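Local coordinates for protein MgGH51 (Meripilus giganteus, PDB 6ZPV) that probably releases terminal alpha-L-arabinofuranosyl residues from arabinose-containing glycans by hydrolysis, as a fungal family GH51 alpha-L-arabinofuranosidase, at residues L449-A457 with T582-P591; W407-D416 with G459-N470. All blocks are in the same frame, centred on the assembly; numbering follows the deposited sequence.

Interaction 1 of 2, residues L449-A457 with T582-P591. With NAG (2-acetamido-2-deoxy-beta-D-glucopyranose), chain C.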
loop_
_atom_site.group_PDB
_atom_site.type_symbol
_atom_site.label_atom_id
_atom_site.label_comp_id
_atom_site.label_asym_id
_atom_site.label_seq_id
_atom_site.Cartn_x
_atom_site.Cartn_y
_atom_site.Cartn_z
ATOM N N LEU A 449 -0.083 -3.467 19.825
ATOM C CA LEU A 449 1.300 -3.570 19.337
ATOM C C LEU A 449 1.635 -2.330 18.517
ATOM O O LEU A 449 0.956 -2.040 17.502
ATOM C CB LEU A 449 1.442 -4.829 18.505
ATOM C CG LEU A 449 1.219 -6.149 19.247
ATOM C CD1 LEU A 449 1.435 -7.334 18.371
ATOM C CD2 LEU A 449 1.960 -6.256 20.577
ATOM N N ALA A 450 2.685 -1.601 18.899
ATOM C CA ALA A 450 3.189 -0.466 18.121
ATOM C C ALA A 450 3.804 -0.945 16.783
ATOM O O ALA A 450 3.724 -0.223 15.808
ATOM C CB ALA A 450 4.190 0.298 18.912
ATOM N N PHE A 451 4.448 -2.126 16.826
ATOM C CA PHE A 451 5.056 -2.785 15.670
ATOM C C PHE A 451 4.795 -4.275 15.837
ATOM O O PHE A 451 4.634 -4.759 16.956
ATOM C CB PHE A 451 6.579 -2.527 15.638
ATOM C CG PHE A 451 6.962 -1.094 15.399
ATOM C CD1 PHE A 451 6.924 -0.569 14.118
ATOM C CD2 PHE A 451 7.332 -0.270 16.447
ATOM C CE1 PHE A 451 7.209 0.762 13.866
ATOM C CE2 PHE A 451 7.632 1.068 16.229
ATOM C CZ PHE A 451 7.613 1.556 14.912
ATOM N N PRO A 452 4.795 -5.033 14.739
ATOM C CA PRO A 452 4.699 -6.481 14.865
ATOM C C PRO A 452 5.821 -6.990 15.789
ATOM O O PRO A 452 6.918 -6.412 15.837
ATOM C CB PRO A 452 4.876 -6.980 13.430
ATOM C CG PRO A 452 4.401 -5.809 12.567
ATOM C CD PRO A 452 4.911 -4.586 13.341
ATOM N N THR A 453 5.561 -8.082 16.470
ATOM C CA THR A 453 6.513 -8.732 17.370
ATOM C C THR A 453 6.793 -10.152 16.867
ATOM O O THR A 453 6.171 -10.678 15.939
ATOM C CB THR A 453 5.974 -8.755 18.815
ATOM O OG1 THR A 453 4.769 -9.532 18.773
ATOM C CG2 THR A 453 5.722 -7.356 19.368
ATOM N N VAL A 454 7.755 -10.798 17.503
ATOM C CA VAL A 454 7.992 -12.231 17.202
ATOM C C VAL A 454 6.715 -13.002 17.531
ATOM O O VAL A 454 6.276 -13.886 16.780
ATOM C CB VAL A 454 9.227 -12.771 17.883
ATOM C CG1 VAL A 454 9.458 -14.223 17.513
ATOM C CG2 VAL A 454 10.472 -11.966 17.527
ATOM N N GLN A 455 6.112 -12.699 18.679
ATOM C CA GLN A 455 4.859 -13.342 19.092
ATOM C C GLN A 455 3.784 -13.188 18.005
ATOM O O GLN A 455 3.044 -14.171 17.666
ATOM C CB GLN A 455 4.364 -12.706 20.428
ATOM C CG GLN A 455 3.177 -13.424 21.104
ATOM C CD GLN A 455 2.599 -12.731 22.317
ATOM O OE1 GLN A 455 3.163 -11.721 22.767
ATOM N NE2 GLN A 455 1.528 -13.274 22.857
ATOM N N SER A 456 3.589 -11.967 17.514
ATOM C CA SER A 456 2.465 -11.746 16.566
ATOM C C SER A 456 2.769 -12.424 15.244
ATOM O O SER A 456 1.876 -13.067 14.654
ATOM C CB SER A 456 2.172 -10.259 16.415
ATOM O OG SER A 456 3.153 -9.528 15.647
ATOM N N ALA A 457 3.989 -12.366 14.732
ATOM C CA ALA A 457 4.373 -12.978 13.466
ATOM C C ALA A 457 4.231 -14.489 13.534
ATOM O O ALA A 457 3.848 -15.126 12.546
ATOM C CB ALA A 457 5.786 -12.571 13.080
ATOM N N THR A 582 13.281 -15.958 14.484
ATOM C CA THR A 582 12.988 -16.194 15.909
ATOM C C THR A 582 13.627 -15.079 16.737
ATOM O O THR A 582 14.296 -14.199 16.179
ATOM C CB THR A 582 13.447 -17.586 16.367
ATOM O OG1 THR A 582 12.947 -17.891 17.665
ATOM C CG2 THR A 582 14.929 -17.750 16.397
ATOM N N GLY A 583 13.331 -15.041 17.994
ATOM C CA GLY A 583 13.872 -14.079 18.937
ATOM C C GLY A 583 12.963 -14.025 20.152
ATOM O O GLY A 583 12.013 -14.802 20.277
ATOM N N PRO A 584 13.219 -13.059 21.051
ATOM C CA PRO A 584 12.363 -12.905 22.219
ATOM C C PRO A 584 10.926 -12.666 21.784
ATOM O O PRO A 584 10.667 -11.935 20.817
ATOM C CB PRO A 584 12.979 -11.670 22.936
ATOM C CG PRO A 584 14.426 -11.644 22.480
ATOM C CD PRO A 584 14.367 -12.137 21.033
ATOM N N GLU A 585 10.004 -13.158 22.624
ATOM C CA GLU A 585 8.546 -13.089 22.357
ATOM C C GLU A 585 8.110 -11.679 21.919
ATOM O O GLU A 585 7.394 -11.545 20.933
ATOM C CB GLU A 585 7.814 -13.513 23.627
ATOM C CG GLU A 585 6.312 -13.570 23.434
ATOM C CD GLU A 585 5.536 -14.058 24.610
ATOM O OE1 GLU A 585 6.157 -14.439 25.652
ATOM O OE2 GLU A 585 4.295 -14.245 24.443
ATOM N N THR A 586 8.514 -10.657 22.675
ATOM C CA THR A 586 8.007 -9.301 22.425
ATOM C C THR A 586 8.987 -8.467 21.589
ATOM O O THR A 586 8.722 -7.257 21.410
ATOM C CB THR A 586 7.698 -8.579 23.727
ATOM O OG1 THR A 586 8.891 -8.367 24.485
ATOM C CG2 THR A 586 6.666 -9.301 24.556
ATOM N N ALA A 587 10.032 -9.056 21.020
ATOM C CA ALA A 587 10.959 -8.289 20.206
ATOM C C ALA A 587 10.292 -7.811 18.914
ATOM O O ALA A 587 9.500 -8.546 18.307
ATOM C CB ALA A 587 12.216 -9.081 19.875
ATOM N N SER A 588 10.698 -6.667 18.455
ATOM C CA SER A 588 10.204 -5.958 17.257
ATOM C C SER A 588 11.375 -5.296 16.534
ATOM O O SER A 588 12.383 -4.935 17.162
ATOM C CB SER A 588 9.229 -4.800 17.610
ATOM O OG SER A 588 7.941 -5.169 18.044
ATOM N N ASN A 589 11.209 -5.058 15.245
ATOM C CA ASN A 589 12.063 -4.127 14.491
ATOM C C ASN A 589 11.460 -2.735 14.601
ATOM O O ASN A 589 10.285 -2.525 14.376
ATOM C CB ASN A 589 12.210 -4.595 13.042
ATOM C CG ASN A 589 12.970 -5.920 13.025
ATOM O OD1 ASN A 589 13.909 -6.084 13.825
ATOM N ND2 ASN A 589 12.579 -6.821 12.118
ATOM N N THR A 590 12.297 -1.771 14.996
ATOM C CA THR A 590 11.838 -0.387 15.248
ATOM C C THR A 590 12.761 0.577 14.570
ATOM O O THR A 590 13.817 0.225 14.066
ATOM C CB THR A 590 11.890 -0.094 16.758
ATOM O OG1 THR A 590 13.265 -0.098 17.140
ATOM C CG2 THR A 590 11.119 -1.091 17.571
ATOM N N PRO A 591 12.391 1.883 14.506
ATOM C CA PRO A 591 13.291 2.838 13.859
ATOM C C PRO A 591 14.671 2.879 14.541
ATOM O O PRO A 591 15.676 2.999 13.814
ATOM C CB PRO A 591 12.539 4.182 14.045
ATOM C CG PRO A 591 11.102 3.745 13.980
ATOM C CD PRO A 591 11.050 2.461 14.761
HETATM C C1 NAG C . 13.438 9.675 16.729
HETATM C C2 NAG C . 14.828 9.069 16.908
HETATM C C3 NAG C . 15.200 8.797 18.400
HETATM C C4 NAG C . 15.007 10.066 19.225
HETATM C C5 NAG C . 13.585 10.605 18.904
HETATM C C6 NAG C . 13.193 11.864 19.639
HETATM C C7 NAG C . 15.593 7.693 15.079
HETATM C C8 NAG C . 15.637 6.261 14.548
HETATM N N2 NAG C . 14.938 7.882 16.213
HETATM O O3 NAG C . 16.529 8.281 18.579
HETATM O O4 NAG C . 15.254 9.781 20.651
HETATM O O5 NAG C . 13.335 10.837 17.453
HETATM O O6 NAG C . 13.885 12.965 19.008
HETATM O O7 NAG C . 16.196 8.630 14.539
HETATM O O HOH W 1 8.738 -5.998 13.850
#
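Val454 N and Gln455 N, at the start of helix 454-469, donate to two carbonyls of the 582-591 loop: Val454 N to Ala587 O (3.0 Å, bent to 138° at the hydrogen) and Gln455 N to Glu585 O (2.8 Å). Beside these bonds Val454 sets CG2 against Pro584 O and, more loosely, Ala587 CB. The extended side chains of Gln455 and Glu585 run alongside each other in the same direction, with amide and carboxylate planes 67° apart. Farther along, a water bridges Pro452 O to Asn589 N; Ser588, modelled in two conformers, donates from OG to the same carbonyl in the one described here. Asn589 O lies over one face of the Phe451 ring, while Pro591 CD packs against Phe451 CZ at 3.6 Å.

The loop linking strands 575-582 and 600-605 of the antiparallel C-terminal sheet thereby covers the N-terminal end of helix 454-469, which lies between strands 424-432 and 474-479 of the (beta/alpha)8 barrel. The helix start is a capping box: Ser456 N donates to Thr453 OG1 (3.0 Å), and Thr453 N to Ser456 OG. Thr453 OG1 stands between its own N and carbonyl carbon (chi1 62°), which turns it to the helix. The type I turn from Pro584 to Ala587 places Glu585 O and Ala587 O within reach of the first helical N-H groups. Pro591 O comes within 3.3 Å of C8 of an N-acetylglucosamine, part of a bound glycan probably N-linked at Asn487; this sugar is also hydrogen-bonded to Glu592.

Interaction 2 of 2, residues W407-D416 with G459-N470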
loop_
_atom_site.group_PDB
_atom_site.type_symbol
_atom_site.label_atom_id
_atom_site.label_comp_id
_atom_site.label_asym_id
_atom_site.label_seq_id
_atom_site.Cartn_x
_atom_site.Cartn_y
_atom_site.Cartn_z
ATOM N N TRP A 407 -5.036 -15.940 19.525
ATOM C CA TRP A 407 -6.184 -16.315 18.685
ATOM C C TRP A 407 -5.719 -16.910 17.356
ATOM O O TRP A 407 -6.300 -17.879 16.856
ATOM C CB TRP A 407 -7.073 -15.075 18.422
ATOM C CG TRP A 407 -8.310 -15.352 17.624
ATOM C CD1 TRP A 407 -9.547 -15.569 18.162
ATOM C CD2 TRP A 407 -8.436 -15.458 16.204
ATOM N NE1 TRP A 407 -10.450 -15.824 17.179
ATOM C CE2 TRP A 407 -9.801 -15.802 15.970
ATOM C CE3 TRP A 407 -7.573 -15.311 15.108
ATOM C CZ2 TRP A 407 -10.293 -16.020 14.664
ATOM C CZ3 TRP A 407 -8.066 -15.559 13.847
ATOM C CH2 TRP A 407 -9.394 -15.933 13.611
ATOM N N PHE A 408 -4.717 -16.324 16.732
ATOM C CA PHE A 408 -4.278 -16.790 15.414
ATOM C C PHE A 408 -3.791 -18.250 15.475
ATOM O O PHE A 408 -4.182 -19.047 14.603
ATOM C CB PHE A 408 -3.230 -15.849 14.796
ATOM C CG PHE A 408 -3.863 -14.649 14.151
ATOM C CD1 PHE A 408 -4.351 -14.763 12.853
ATOM C CD2 PHE A 408 -4.116 -13.483 14.824
ATOM C CE1 PHE A 408 -5.053 -13.728 12.253
ATOM C CE2 PHE A 408 -4.799 -12.454 14.217
ATOM C CZ PHE A 408 -5.268 -12.560 12.929
ATOM N N TYR A 409 -2.973 -18.642 16.463
ATOM C CA TYR A 409 -2.573 -20.063 16.492
ATOM C C TYR A 409 -3.749 -20.953 16.871
ATOM O O TYR A 409 -3.856 -22.068 16.388
ATOM C CB TYR A 409 -1.292 -20.363 17.271
ATOM C CG TYR A 409 -1.370 -20.281 18.763
ATOM C CD1 TYR A 409 -2.000 -21.302 19.463
ATOM C CD2 TYR A 409 -0.756 -19.300 19.506
ATOM C CE1 TYR A 409 -2.031 -21.328 20.862
ATOM C CE2 TYR A 409 -0.726 -19.349 20.908
ATOM C CZ TYR A 409 -1.357 -20.370 21.583
ATOM O OH TYR A 409 -1.348 -20.389 22.974
ATOM N N GLN A 410 -4.626 -20.477 17.752
ATOM C CA GLN A 410 -5.782 -21.220 18.212
ATOM C C GLN A 410 -6.782 -21.429 17.085
ATOM O O GLN A 410 -7.619 -22.332 17.201
ATOM C CB GLN A 410 -6.486 -20.599 19.425
ATOM C CG GLN A 410 -5.640 -20.676 20.680
ATOM C CD GLN A 410 -6.400 -20.021 21.838
ATOM O OE1 GLN A 410 -7.080 -18.986 21.634
ATOM N NE2 GLN A 410 -6.096 -20.443 23.038
ATOM N N ASN A 411 -6.751 -20.616 16.030
ATOM C CA ASN A 411 -7.760 -20.650 14.967
ATOM C C ASN A 411 -7.135 -21.036 13.644
ATOM O O ASN A 411 -7.734 -20.796 12.583
ATOM C CB ASN A 411 -8.533 -19.321 14.933
ATOM C CG ASN A 411 -9.453 -19.242 16.126
ATOM O OD1 ASN A 411 -10.589 -19.750 16.033
ATOM N ND2 ASN A 411 -8.996 -18.722 17.222
ATOM N N ALA A 412 -6.040 -21.780 13.649
ATOM C CA ALA A 412 -5.403 -22.296 12.420
ATOM C C ALA A 412 -6.288 -23.299 11.689
ATOM O O ALA A 412 -6.035 -23.549 10.503
ATOM C CB ALA A 412 -4.077 -22.929 12.756
ATOM N N PHE A 413 -7.301 -23.850 12.330
ATOM C CA PHE A 413 -8.279 -24.734 11.685
ATOM C C PHE A 413 -9.543 -23.997 11.273
ATOM O O PHE A 413 -10.555 -24.649 10.953
ATOM C CB PHE A 413 -8.560 -25.967 12.554
ATOM C CG PHE A 413 -7.457 -26.991 12.565
ATOM C CD1 PHE A 413 -6.271 -26.755 13.201
ATOM C CD2 PHE A 413 -7.623 -28.201 11.900
ATOM C CE1 PHE A 413 -5.270 -27.700 13.192
ATOM C CE2 PHE A 413 -6.597 -29.131 11.892
ATOM C CZ PHE A 413 -5.398 -28.880 12.522
ATOM N N TYR A 414 -9.486 -22.680 11.140
ATOM C CA TYR A 414 -10.653 -21.860 10.770
ATOM C C TYR A 414 -11.361 -22.447 9.550
ATOM O O TYR A 414 -12.605 -22.520 9.522
ATOM C CB TYR A 414 -10.219 -20.417 10.514
ATOM C CG TYR A 414 -11.362 -19.482 10.230
ATOM C CD1 TYR A 414 -12.020 -18.823 11.257
ATOM C CD2 TYR A 414 -11.796 -19.221 8.967
ATOM C CE1 TYR A 414 -13.077 -17.951 11.001
ATOM C CE2 TYR A 414 -12.831 -18.327 8.716
ATOM C CZ TYR A 414 -13.497 -17.735 9.717
ATOM O OH TYR A 414 -14.526 -16.824 9.421
ATOM N N TYR A 415 -10.623 -22.792 8.502
ATOM C CA TYR A 415 -11.215 -23.212 7.212
ATOM C C TYR A 415 -11.408 -24.722 7.070
ATOM O O TYR A 415 -12.068 -25.163 6.104
ATOM C CB TYR A 415 -10.447 -22.650 6.025
ATOM C CG TYR A 415 -10.658 -21.170 5.796
ATOM C CD1 TYR A 415 -11.843 -20.718 5.229
ATOM C CD2 TYR A 415 -9.718 -20.231 6.145
ATOM C CE1 TYR A 415 -12.082 -19.360 5.053
ATOM C CE2 TYR A 415 -9.934 -18.891 5.956
ATOM C CZ TYR A 415 -11.095 -18.436 5.374
ATOM O OH TYR A 415 -11.415 -17.120 5.146
ATOM N N ASP A 416 -10.882 -25.529 7.993
ATOM C CA ASP A 416 -10.926 -26.997 7.781
ATOM C C ASP A 416 -12.359 -27.524 7.698
ATOM O O ASP A 416 -12.554 -28.515 6.962
ATOM C CB ASP A 416 -10.148 -27.723 8.853
ATOM C CG ASP A 416 -8.668 -27.513 8.674
ATOM O OD1 ASP A 416 -8.158 -26.384 8.946
ATOM O OD2 ASP A 416 -7.949 -28.462 8.243
ATOM N N GLY A 459 2.257 -16.310 15.610
ATOM C CA GLY A 459 0.832 -16.656 15.648
ATOM C C GLY A 459 0.254 -16.523 14.261
ATOM O O GLY A 459 -0.496 -17.428 13.822
ATOM N N GLU A 460 0.529 -15.439 13.555
ATOM C CA GLU A 460 0.078 -15.290 12.170
ATOM C C GLU A 460 0.575 -16.460 11.313
ATOM O O GLU A 460 -0.209 -17.036 10.536
ATOM C CB GLU A 460 0.565 -13.987 11.582
ATOM C CG GLU A 460 -0.119 -12.771 12.208
ATOM C CD GLU A 460 0.715 -11.493 12.178
ATOM O OE1 GLU A 460 1.777 -11.474 11.514
ATOM O OE2 GLU A 460 0.248 -10.499 12.785
ATOM N N ALA A 461 1.826 -16.858 11.445
ATOM C CA ALA A 461 2.389 -17.935 10.655
ATOM C C ALA A 461 1.646 -19.225 10.946
ATOM O O ALA A 461 1.339 -19.996 9.994
ATOM C CB ALA A 461 3.863 -18.085 10.906
ATOM N N ALA A 462 1.268 -19.507 12.177
ATOM C CA ALA A 462 0.477 -20.703 12.472
ATOM C C ALA A 462 -0.868 -20.629 11.736
ATOM O O ALA A 462 -1.292 -21.612 11.118
ATOM C CB ALA A 462 0.289 -20.815 13.989
ATOM N N PHE A 463 -1.527 -19.487 11.811
ATOM C CA PHE A 463 -2.808 -19.339 11.080
ATOM C C PHE A 463 -2.566 -19.520 9.565
ATOM O O PHE A 463 -3.419 -20.155 8.888
ATOM C CB PHE A 463 -3.334 -17.933 11.369
ATOM C CG PHE A 463 -4.709 -17.651 10.829
ATOM C CD1 PHE A 463 -5.841 -18.105 11.479
ATOM C CD2 PHE A 463 -4.898 -16.812 9.725
ATOM C CE1 PHE A 463 -7.110 -17.808 11.006
ATOM C CE2 PHE A 463 -6.151 -16.514 9.257
ATOM C CZ PHE A 463 -7.262 -16.967 9.940
ATOM N N MET A 464 -1.463 -19.030 9.021
ATOM C CA MET A 464 -1.168 -19.147 7.582
ATOM C C MET A 464 -0.940 -20.604 7.183
ATOM O O MET A 464 -1.255 -20.944 6.019
ATOM C CB MET A 464 0.031 -18.269 7.253
ATOM C CG MET A 464 -0.265 -16.739 7.421
ATOM S SD MET A 464 1.185 -15.750 7.703
ATOM C CE MET A 464 1.773 -15.873 6.062
ATOM N N THR A 465 -0.411 -21.459 8.049
ATOM C CA THR A 465 -0.290 -22.870 7.706
ATOM C C THR A 465 -1.695 -23.450 7.419
ATOM O O THR A 465 -1.841 -24.299 6.529
ATOM C CB THR A 465 0.428 -23.723 8.760
ATOM O OG1 THR A 465 -0.339 -23.809 9.971
ATOM C CG2 THR A 465 1.836 -23.258 9.004
ATOM N N GLY A 466 -2.707 -22.989 8.157
ATOM C CA GLY A 466 -4.071 -23.416 7.903
ATOM C C GLY A 466 -4.596 -22.824 6.587
ATOM O O GLY A 466 -5.302 -23.501 5.865
ATOM N N LEU A 467 -4.299 -21.563 6.289
ATOM C CA LEU A 467 -4.682 -20.997 4.982
ATOM C C LEU A 467 -4.119 -21.874 3.855
ATOM O O LEU A 467 -4.814 -22.153 2.856
ATOM C CB LEU A 467 -4.214 -19.555 4.868
ATOM C CG LEU A 467 -4.766 -18.569 5.888
ATOM C CD1 LEU A 467 -4.185 -17.191 5.637
ATOM C CD2 LEU A 467 -6.276 -18.486 5.854
ATOM N N GLU A 468 -2.872 -22.282 4.004
ATOM C CA GLU A 468 -2.216 -23.060 2.956
ATOM C C GLU A 468 -2.787 -24.467 2.875
ATOM O O GLU A 468 -3.076 -24.988 1.772
ATOM C CB GLU A 468 -0.684 -23.044 3.160
ATOM C CG GLU A 468 0.102 -23.616 2.030
ATOM C CD GLU A 468 1.596 -23.355 2.170
ATOM O OE1 GLU A 468 2.267 -24.155 2.825
ATOM O OE2 GLU A 468 2.061 -22.313 1.605
ATOM N N ARG A 469 -2.998 -25.131 4.022
ATOM C CA ARG A 469 -3.647 -26.468 3.995
ATOM C C ARG A 469 -5.015 -26.411 3.306
ATOM O O ARG A 469 -5.403 -27.315 2.577
ATOM C CB ARG A 469 -3.783 -26.971 5.438
ATOM C CG ARG A 469 -4.543 -28.296 5.520
ATOM C CD ARG A 469 -4.509 -28.964 6.905
ATOM N NE ARG A 469 -5.142 -28.121 7.926
ATOM C CZ ARG A 469 -4.499 -27.343 8.810
ATOM N NH1 ARG A 469 -3.183 -27.331 8.921
ATOM N NH2 ARG A 469 -5.229 -26.549 9.608
ATOM N N ASN A 470 -5.773 -25.332 3.613
ATOM C CA ASN A 470 -7.145 -25.122 3.075
ATOM C C ASN A 470 -7.145 -24.327 1.776
ATOM O O ASN A 470 -8.207 -23.767 1.435
ATOM C CB ASN A 470 -8.008 -24.505 4.133
ATOM C CG ASN A 470 -8.229 -25.403 5.331
ATOM O OD1 ASN A 470 -8.911 -26.427 5.171
ATOM N ND2 ASN A 470 -7.653 -25.054 6.474
HETATM O O HOH W 2 -8.339 -29.260 5.137
#
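Phe463 offers one face of its ring to the edge of Phe408 in a T-shaped pair, centroids 5.1 Å apart and planes at 85°, with Phe408 CD1 lying above the rim near Phe463 CG. Trp407 joins this aromatic cluster obliquely, its CZ3 touching Phe463 CE1. With CG anti to the backbone N (chi1 -174°), Phe463 reaches past the end of helix 405-410 to the turn Asn411-Tyr414, where Asn411 O and Tyr414 CB border its ring. Close backbone approach continues at Ala412, whose carbonyl oxygen meets Gly466 CA in a CA-H...O contact of 3.3 Å.

At the other end Arg469 grips Asp416 side-on: NE donates to the syn lone pair of OD2 at 2.8 Å, and NH2 to OD1 at 3.0 Å, both nearly straight. The bend at chi3 brings the guanidinium flat onto Phe413, with NH2 over the ring centre and planes 27° apart, so one group makes both a salt bridge and a cation-pi contact. Asn470 ND2 reaches Asp416 OD1 from the opposite face of the carboxylate to NH2, at 2.9 Å, and also donates to Gly466 O. These three bonds fix the carboxylate's rotation and should favour its ionised form. Asn470 OD1 and Tyr415 O are both held by Arg420.

The contact thus joins helix 405-410 and its following turn to helix 454-469: Phe408 and Phe463 rest on strand 424-432 of the (beta/alpha)8 barrel, Trp407 and Tyr415 on the neighbouring barrel strand 396-403, and Ala412 and Ala462 on His536 in strand 535-541 of the C-terminal antiparallel sheet.

How the interactions relate
Helix 454-469 serves both interactions, whose centres are 19 Å apart. Interaction 1 engages its capped N-terminal end through the loop 582-591, which follows a strand of the antiparallel sheet; interaction 2 engages the rest of the helix down to its C-terminal end. Segments 449-457 and 459-470 adjoin in sequence, but the contacts do not otherwise touch. Pro405, at the start of helix 405-410, meets Gln455 and Ser456, bringing the helix of interaction 2 beside interaction 1. Helix 507-517 also packs against both segments of helix 454-469. Pro591 of interaction 1 lies beside a glycan probably N-linked at Asn487, with Val486 and Glu592, whereas the side chain of Tyr414 in interaction 2 is about 6 Å from a bound mannose.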